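Local coordinates for protein maleylacetate reductase (Rhizobium, PDB 3W5S) that catalyses the NADH-dependent reduction of maleylacetate to 3-oxoadipate, a step in the breakdown of gamma-resorcylate, at residues A[86-91]-A[271-276]; A[278-283]-A[322-327]. All blocks are in the same frame, centred on the assembly; numbering follows the deposited sequence.

In the fold
Both contacts use helix 273-289 of the C-terminal helical domain, and they differ in what they join to it. Contact 1 brings a loop of the N-terminal NADH-binding domain to the start of the helix. Contact 2 lies further along the same helix and stays inside the helical domain. Each is partly buried. Contact 1 is polar, with an imidazole, a thioether and main-chain atoms, and a sulfate is bound beside it in the cleft. Contact 2 is mostly apolar, with valine and leucine methyls against a loop and a water between two carbonyls. The two meet where Leu327 packs against Leu271, Glu275 and Thr276.

Contact 1: A[86-91]-A[271-276]; sequences AMHTPV and LPHAET. With SO4 (sulfate ion), chain C.
Met87 and His88, in the type II turn 86-89 of the NADH-binding domain, meet the start of helix 273-289 across the cleft between the two domains. His88 NE2 donates to Leu271 O at 2.8 Å. The oxygen lies almost in the imidazole plane, and the N-H...O angle is 159°. The second ring nitrogen, ND1, is hydrogen-bonded to Lys156 NZ. Met87 CG sits 3.6 Å above one face of the His88 ring, toward its rim. With CG anti to the backbone N (chi1 -161°), the Met87 chain reaches out to the helix. There Met87 SD accepts a weak bond from His273 N at 3.4 Å. The two imidazoles meet rim to rim, with planes at 77° and His88 CE1 4.0 Å from His273 ND1. The His273 ring turns into the cleft, and NE2 donates to sulfate O3 at 2.9 Å. His263, His277 and Asn190 also bind this ion, probably from the crystallisation liquor. A leucine in place of His88 would probably leave Leu271 O without its ring donor and Lys156 without its acceptor. One imidazole thus ties a lysine to a main-chain carbonyl of the other domain, and a weaker N-H...S bond joins the domains beside it.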
ATOM      1  N   ALA A  86      -9.113 -25.688 -12.836  1.00 17.30           N
ATOM      2  CA  ALA A  86     -10.434 -25.516 -13.437  1.00 17.87           C
ATOM      3  C   ALA A  86     -11.111 -24.230 -13.013  1.00 17.24           C
ATOM      4  O   ALA A  86     -10.936 -23.756 -11.873  1.00 16.61           O
ATOM      5  CB  ALA A  86     -11.318 -26.724 -13.098  1.00 18.97           C
ATOM      6  N   MET A  87     -11.878 -23.650 -13.924  1.00 17.31           N
ATOM      7  CA  MET A  87     -12.615 -22.438 -13.594  1.00 17.15           C
ATOM      8  C   MET A  87     -13.534 -22.668 -12.395  1.00 16.65           C
ATOM      9  O   MET A  87     -14.155 -23.731 -12.264  1.00 18.02           O
ATOM     10  CB  MET A  87     -13.407 -21.946 -14.805  1.00 17.71           C
ATOM     11  CG  MET A  87     -13.815 -20.496 -14.713  1.00 18.24           C
ATOM     12  SD  MET A  87     -14.623 -19.990 -16.232  1.00 20.30           S
ATOM     13  CE  MET A  87     -13.229 -19.900 -17.347  1.00 22.92           C
ATOM     14  N   HIS A  88     -13.600 -21.664 -11.525  1.00 15.86           N
ATOM     15  CA  HIS A  88     -14.474 -21.672 -10.349  1.00 16.30           C
ATOM     16  C   HIS A  88     -13.983 -22.552  -9.188  1.00 16.88           C
ATOM     17  O   HIS A  88     -14.689 -22.722  -8.198  1.00 17.53           O
ATOM     18  CB  HIS A  88     -15.946 -21.941 -10.729  1.00 17.03           C
ATOM     19  CG  HIS A  88     -16.476 -20.981 -11.745  1.00 17.39           C
ATOM     20  ND1 HIS A  88     -16.474 -19.615 -11.542  1.00 16.98           N
ATOM     21  CD2 HIS A  88     -17.005 -21.183 -12.976  1.00 17.59           C
ATOM     22  CE1 HIS A  88     -16.974 -19.019 -12.614  1.00 15.54           C
ATOM     23  NE2 HIS A  88     -17.300 -19.946 -13.501  1.00 15.99           N
ATOM     24  N   THR A  89     -12.774 -23.089  -9.326  1.00 15.88           N
ATOM     25  CA  THR A  89     -12.062 -23.811  -8.263  1.00 16.05           C
ATOM     26  C   THR A  89     -12.973 -24.827  -7.550  1.00 17.04           C
ATOM     27  O   THR A  89     -13.238 -24.714  -6.343  1.00 16.38           O
ATOM     28  CB  THR A  89     -11.426 -22.796  -7.286  1.00 16.25           C
ATOM     29  OG1 THR A  89     -10.769 -21.765  -8.055  1.00 16.43           O
ATOM     30  CG2 THR A  89     -10.418 -23.478  -6.398  1.00 17.53           C
ATOM     31  N   PRO A  90     -13.472 -25.828  -8.298  1.00 17.02           N
ATOM     32  CA  PRO A  90     -14.350 -26.843  -7.727  1.00 17.65           C
ATOM     33  C   PRO A  90     -13.581 -27.730  -6.740  1.00 18.22           C
ATOM     34  O   PRO A  90     -12.434 -28.082  -6.985  1.00 17.77           O
ATOM     35  CB  PRO A  90     -14.771 -27.665  -8.950  1.00 18.34           C
ATOM     36  CG  PRO A  90     -13.673 -27.460  -9.944  1.00 17.89           C
ATOM     37  CD  PRO A  90     -13.243 -26.046  -9.745  1.00 17.30           C
ATOM     38  N   VAL A  91     -14.216 -28.082  -5.638  1.00 19.19           N
ATOM     39  CA  VAL A  91     -13.550 -28.856  -4.595  1.00 20.20           C
ATOM     40  C   VAL A  91     -12.988 -30.204  -5.069  1.00 20.82           C
ATOM     41  O   VAL A  91     -11.974 -30.662  -4.545  1.00 21.46           O
ATOM     42  CB  VAL A  91     -14.432 -28.999  -3.337  1.00 20.91           C
ATOM     43  CG1 VAL A  91     -14.664 -27.625  -2.691  1.00 21.59           C
ATOM     44  CG2 VAL A  91     -15.755 -29.725  -3.667  1.00 23.03           C
ATOM     45  N   LEU A 271     -20.742 -20.123 -15.681  1.00 18.94           N
ATOM     46  CA  LEU A 271     -20.476 -19.135 -16.730  1.00 17.95           C
ATOM     47  C   LEU A 271     -18.982 -18.818 -16.872  1.00 18.29           C
ATOM     48  O   LEU A 271     -18.248 -18.838 -15.872  1.00 18.82           O
ATOM     49  CB  LEU A 271     -21.237 -17.848 -16.465  1.00 17.42           C
ATOM     50  CG  LEU A 271     -22.751 -17.859 -16.336  1.00 17.55           C
ATOM     51  CD1 LEU A 271     -23.184 -16.404 -16.384  1.00 17.43           C
ATOM     52  CD2 LEU A 271     -23.427 -18.649 -17.454  1.00 18.36           C
ATOM     53  N   PRO A 272     -18.532 -18.478 -18.091  1.00 17.85           N
ATOM     54  CA  PRO A 272     -17.182 -17.961 -18.267  1.00 17.63           C
ATOM     55  C   PRO A 272     -16.998 -16.771 -17.320  1.00 16.15           C
ATOM     56  O   PRO A 272     -17.780 -15.802 -17.342  1.00 16.08           O
ATOM     57  CB  PRO A 272     -17.149 -17.550 -19.744  1.00 18.05           C
ATOM     58  CG  PRO A 272     -18.201 -18.440 -20.398  1.00 20.19           C
ATOM     59  CD  PRO A 272     -19.285 -18.491 -19.362  1.00 18.61           C
ATOM     60  N   HIS A 273     -15.977 -16.858 -16.480  1.00 15.52           N
ATOM     61  CA  HIS A 273     -15.851 -15.957 -15.349  1.00 15.22           C
ATOM     62  C   HIS A 273     -15.556 -14.499 -15.737  1.00 14.32           C
ATOM     63  O   HIS A 273     -16.298 -13.586 -15.348  1.00 14.21           O
ATOM     64  CB  HIS A 273     -14.809 -16.486 -14.362  1.00 15.83           C
ATOM     65  CG  HIS A 273     -14.532 -15.552 -13.241  1.00 15.99           C
ATOM     66  ND1 HIS A 273     -15.378 -15.398 -12.163  1.00 16.70           N
ATOM     67  CD2 HIS A 273     -13.510 -14.691 -13.048  1.00 15.78           C
ATOM     68  CE1 HIS A 273     -14.872 -14.495 -11.343  1.00 16.15           C
ATOM     69  NE2 HIS A 273     -13.740 -14.054 -11.854  1.00 16.24           N
ATOM     70  N   ALA A 274     -14.468 -14.262 -16.479  1.00 14.89           N
ATOM     71  CA  ALA A 274     -14.150 -12.875 -16.873  1.00 13.51           C
ATOM     72  C   ALA A 274     -15.277 -12.252 -17.688  1.00 13.89           C
ATOM     73  O   ALA A 274     -15.552 -11.052 -17.569  1.00 13.79           O
ATOM     74  CB  ALA A 274     -12.835 -12.820 -17.638  1.00 15.13           C
ATOM     75  N   GLU A 275     -15.898 -13.071 -18.540  1.00 14.35           N
ATOM     76  CA  GLU A 275     -17.011 -12.617 -19.361  1.00 14.29           C
ATOM     77  C   GLU A 275     -18.193 -12.171 -18.507  1.00 13.16           C
ATOM     78  O   GLU A 275     -18.861 -11.203 -18.853  1.00 14.16           O
ATOM     79  CB  GLU A 275     -17.441 -13.722 -20.327  1.00 14.26           C
ATOM     80  CG  GLU A 275     -16.412 -13.987 -21.461  1.00 16.42           C
ATOM     81  CD  GLU A 275     -15.303 -14.985 -21.098  1.00 22.38           C
ATOM     82  OE1 GLU A 275     -15.025 -15.262 -19.910  1.00 22.86           O
ATOM     83  OE2 GLU A 275     -14.720 -15.558 -22.058  1.00 29.10           O
ATOM     84  N   THR A 276     -18.447 -12.880 -17.410  1.00 13.46           N
ATOM     85  CA  THR A 276     -19.546 -12.521 -16.507  1.00 13.72           C
ATOM     86  C   THR A 276     -19.275 -11.156 -15.893  1.00 12.99           C
ATOM     87  O   THR A 276     -20.153 -10.290 -15.865  1.00 13.43           O
ATOM     88  CB  THR A 276     -19.711 -13.588 -15.441  1.00 13.49           C
ATOM     89  OG1 THR A 276     -20.024 -14.844 -16.061  1.00 15.58           O
ATOM     90  CG2 THR A 276     -20.835 -13.235 -14.480  1.00 15.40           C
TER
HETATM   91  S   SO4 C 401     -13.004 -12.388  -8.884  1.00 17.28           S
HETATM   92  O1  SO4 C 401     -12.523 -11.464  -7.833  1.00 18.94           O
HETATM   93  O2  SO4 C 401     -14.451 -12.337  -8.956  1.00 21.29           O
HETATM   94  O3  SO4 C 401     -12.447 -12.010 -10.170  1.00 17.63           O
HETATM   95  O4  SO4 C 401     -12.663 -13.745  -8.485  1.00 21.68           O

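Contact 2: A[278-283]-A[322-327]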
ATOM      1  N   ALA A 278     -17.402  -8.806 -17.296  1.00 13.01           N
ATOM      2  CA  ALA A 278     -17.523  -7.831 -18.364  1.00 12.93           C
ATOM      3  C   ALA A 278     -18.963  -7.448 -18.627  1.00 14.15           C
ATOM      4  O   ALA A 278     -19.259  -6.271 -18.803  1.00 14.53           O
ATOM      5  CB  ALA A 278     -16.909  -8.372 -19.646  1.00 13.76           C
ATOM      6  N   VAL A 279     -19.846  -8.450 -18.675  1.00 13.63           N
ATOM      7  CA  VAL A 279     -21.261  -8.201 -18.950  1.00 13.66           C
ATOM      8  C   VAL A 279     -21.950  -7.457 -17.813  1.00 14.32           C
ATOM      9  O   VAL A 279     -22.682  -6.497 -18.061  1.00 14.24           O
ATOM     10  CB  VAL A 279     -21.996  -9.516 -19.211  1.00 13.52           C
ATOM     11  CG1 VAL A 279     -23.516  -9.247 -19.223  1.00 16.26           C
ATOM     12  CG2 VAL A 279     -21.542 -10.072 -20.564  1.00 14.89           C
ATOM     13  N   LEU A 280     -21.686  -7.854 -16.576  1.00 13.54           N
ATOM     14  CA  LEU A 280     -22.433  -7.279 -15.461  1.00 13.62           C
ATOM     15  C   LEU A 280     -21.971  -5.879 -15.068  1.00 13.68           C
ATOM     16  O   LEU A 280     -22.765  -5.088 -14.564  1.00 13.88           O
ATOM     17  CB  LEU A 280     -22.345  -8.184 -14.229  1.00 13.67           C
ATOM     18  CG  LEU A 280     -23.172  -9.450 -14.299  1.00 14.79           C
ATOM     19  CD1 LEU A 280     -22.855 -10.304 -13.081  1.00 17.00           C
ATOM     20  CD2 LEU A 280     -24.642  -9.102 -14.330  1.00 18.98           C
ATOM     21  N   LEU A 281     -20.691  -5.588 -15.289  1.00 13.10           N
ATOM     22  CA  LEU A 281     -20.094  -4.374 -14.668  1.00 12.98           C
ATOM     23  C   LEU A 281     -20.825  -3.053 -14.979  1.00 13.52           C
ATOM     24  O   LEU A 281     -21.048  -2.268 -14.076  1.00 13.94           O
ATOM     25  CB  LEU A 281     -18.591  -4.294 -15.003  1.00 13.39           C
ATOM     26  CG  LEU A 281     -17.869  -3.192 -14.189  1.00 13.83           C
ATOM     27  CD1 LEU A 281     -17.906  -3.465 -12.683  1.00 16.60           C
ATOM     28  CD2 LEU A 281     -16.441  -3.060 -14.673  1.00 15.86           C
ATOM     29  N   PRO A 282     -21.253  -2.820 -16.232  1.00 13.87           N
ATOM     30  CA  PRO A 282     -21.917  -1.512 -16.442  1.00 13.87           C
ATOM     31  C   PRO A 282     -23.216  -1.409 -15.623  1.00 14.40           C
ATOM     32  O   PRO A 282     -23.596  -0.310 -15.165  1.00 14.12           O
ATOM     33  CB  PRO A 282     -22.188  -1.497 -17.962  1.00 14.51           C
ATOM     34  CG  PRO A 282     -21.100  -2.413 -18.511  1.00 14.06           C
ATOM     35  CD  PRO A 282     -21.020  -3.538 -17.505  1.00 14.11           C
ATOM     36  N   TYR A 283     -23.905  -2.544 -15.448  1.00 14.28           N
ATOM     37  CA  TYR A 283     -25.204  -2.543 -14.746  1.00 14.64           C
ATOM     38  C   TYR A 283     -25.037  -2.433 -13.240  1.00 15.19           C
ATOM     39  O   TYR A 283     -25.792  -1.736 -12.577  1.00 15.81           O
ATOM     40  CB  TYR A 283     -26.055  -3.783 -15.112  1.00 14.53           C
ATOM     41  CG  TYR A 283     -26.233  -3.891 -16.594  1.00 15.00           C
ATOM     42  CD1 TYR A 283     -27.165  -3.082 -17.256  1.00 15.81           C
ATOM     43  CD2 TYR A 283     -25.438  -4.746 -17.354  1.00 15.64           C
ATOM     44  CE1 TYR A 283     -27.301  -3.155 -18.649  1.00 16.44           C
ATOM     45  CE2 TYR A 283     -25.601  -4.842 -18.739  1.00 16.30           C
ATOM     46  CZ  TYR A 283     -26.517  -4.034 -19.359  1.00 17.25           C
ATOM     47  OH  TYR A 283     -26.676  -4.077 -20.718  1.00 19.30           O
ATOM     48  N   ALA A 322     -21.722  -8.146 -24.143  1.00 18.89           N
ATOM     49  CA  ALA A 322     -22.524  -7.159 -23.405  1.00 17.81           C
ATOM     50  C   ALA A 322     -23.816  -7.667 -22.766  1.00 17.66           C
ATOM     51  O   ALA A 322     -24.462  -6.896 -22.042  1.00 17.94           O
ATOM     52  CB  ALA A 322     -22.819  -5.927 -24.288  1.00 19.93           C
ATOM     53  N   SER A 323     -24.188  -8.930 -23.005  1.00 16.74           N
ATOM     54  CA  SER A 323     -25.437  -9.456 -22.450  1.00 16.58           C
ATOM     55  C   SER A 323     -25.245 -10.813 -21.792  1.00 16.86           C
ATOM     56  O   SER A 323     -24.380 -11.598 -22.200  1.00 17.06           O
ATOM     57  CB  SER A 323     -26.514  -9.566 -23.544  1.00 17.14           C
ATOM     58  OG  SER A 323     -26.296 -10.701 -24.383  1.00 18.96           O
ATOM     59  N   LEU A 324     -26.069 -11.085 -20.783  1.00 16.00           N
ATOM     60  CA  LEU A 324     -26.057 -12.407 -20.193  1.00 15.52           C
ATOM     61  C   LEU A 324     -26.626 -13.426 -21.174  1.00 16.11           C
ATOM     62  O   LEU A 324     -26.241 -14.589 -21.122  1.00 16.44           O
ATOM     63  CB  LEU A 324     -26.850 -12.458 -18.875  1.00 14.75           C
ATOM     64  CG  LEU A 324     -26.240 -11.691 -17.702  1.00 14.87           C
ATOM     65  CD1 LEU A 324     -27.224 -11.770 -16.546  1.00 16.50           C
ATOM     66  CD2 LEU A 324     -24.863 -12.259 -17.291  1.00 16.23           C
ATOM     67  N   ALA A 325     -27.501 -12.994 -22.090  1.00 15.18           N
ATOM     68  CA  ALA A 325     -27.999 -13.907 -23.127  1.00 16.49           C
ATOM     69  C   ALA A 325     -26.863 -14.480 -23.967  1.00 16.14           C
ATOM     70  O   ALA A 325     -26.907 -15.669 -24.330  1.00 17.06           O
ATOM     71  CB  ALA A 325     -29.024 -13.219 -24.006  1.00 17.96           C
ATOM     72  N   ALA A 326     -25.847 -13.663 -24.254  1.00 16.61           N
ATOM     73  CA  ALA A 326     -24.672 -14.136 -24.998  1.00 17.32           C
ATOM     74  C   ALA A 326     -23.871 -15.206 -24.245  1.00 16.61           C
ATOM     75  O   ALA A 326     -23.160 -15.991 -24.868  1.00 16.83           O
ATOM     76  CB  ALA A 326     -23.761 -12.963 -25.370  1.00 18.26           C
ATOM     77  N   LEU A 327     -24.002 -15.236 -22.921  1.00 16.03           N
ATOM     78  CA  LEU A 327     -23.300 -16.227 -22.103  1.00 15.58           C
ATOM     79  C   LEU A 327     -24.118 -17.502 -21.880  1.00 16.93           C
ATOM     80  O   LEU A 327     -23.716 -18.345 -21.106  1.00 17.41           O
ATOM     81  CB  LEU A 327     -22.834 -15.611 -20.777  1.00 15.75           C
ATOM     82  CG  LEU A 327     -22.034 -14.315 -20.892  1.00 15.35           C
ATOM     83  CD1 LEU A 327     -21.511 -13.918 -19.518  1.00 16.80           C
ATOM     84  CD2 LEU A 327     -20.899 -14.463 -21.892  1.00 17.54           C
TER
HETATM   85  O   HOH W   1     -22.857  -5.119 -20.541  1.00 13.81           O
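The Tyr283 ring presents an edge to Ala322 O, which lies near the ring plane, 4.1 Å from CE2. Its hydroxyl bonds instead to Ala368 O, and Leu360, Ala364 and Pro370 pack against the side chain. The other flat group is the peptide between Ser323 and Leu324. Val279 CG1 lies over its face, 3.5 Å from Ser323 C. This is a helix-to-loop contact within the C-terminal helical domain. The loop 322-327 carries an ST motif, in which Ser323 OG accepts from Ala326 N at 3.0 Å.

Val279 is the residue of the helix most covered by the loop. Its CG1 is anti to the backbone N (chi1 169°), and the two methyls divide the work. Val279 CG1 also touches Leu324 CD2 at 3.8 Å. Val279 CG2 meets Leu327 CD1 at 4.0 Å. Leu280 adds a looser touch on Leu324, and both leucines also pack on Ala364 of helix 354-366. Val279, Leu280 and Leu324 are buried, while Leu327 is partly exposed.

The helix kinks at Pro282, which has no N-H to give. Tyr283 N does not bond to Val279 O and makes only a weak bond to Leu280 O. A water takes the place of Tyr283 N at Val279 O. It donates to Val279 O at 2.8 Å and to Ala322 O, also at 2.8 Å, linking helix and loop through two main-chain oxygens.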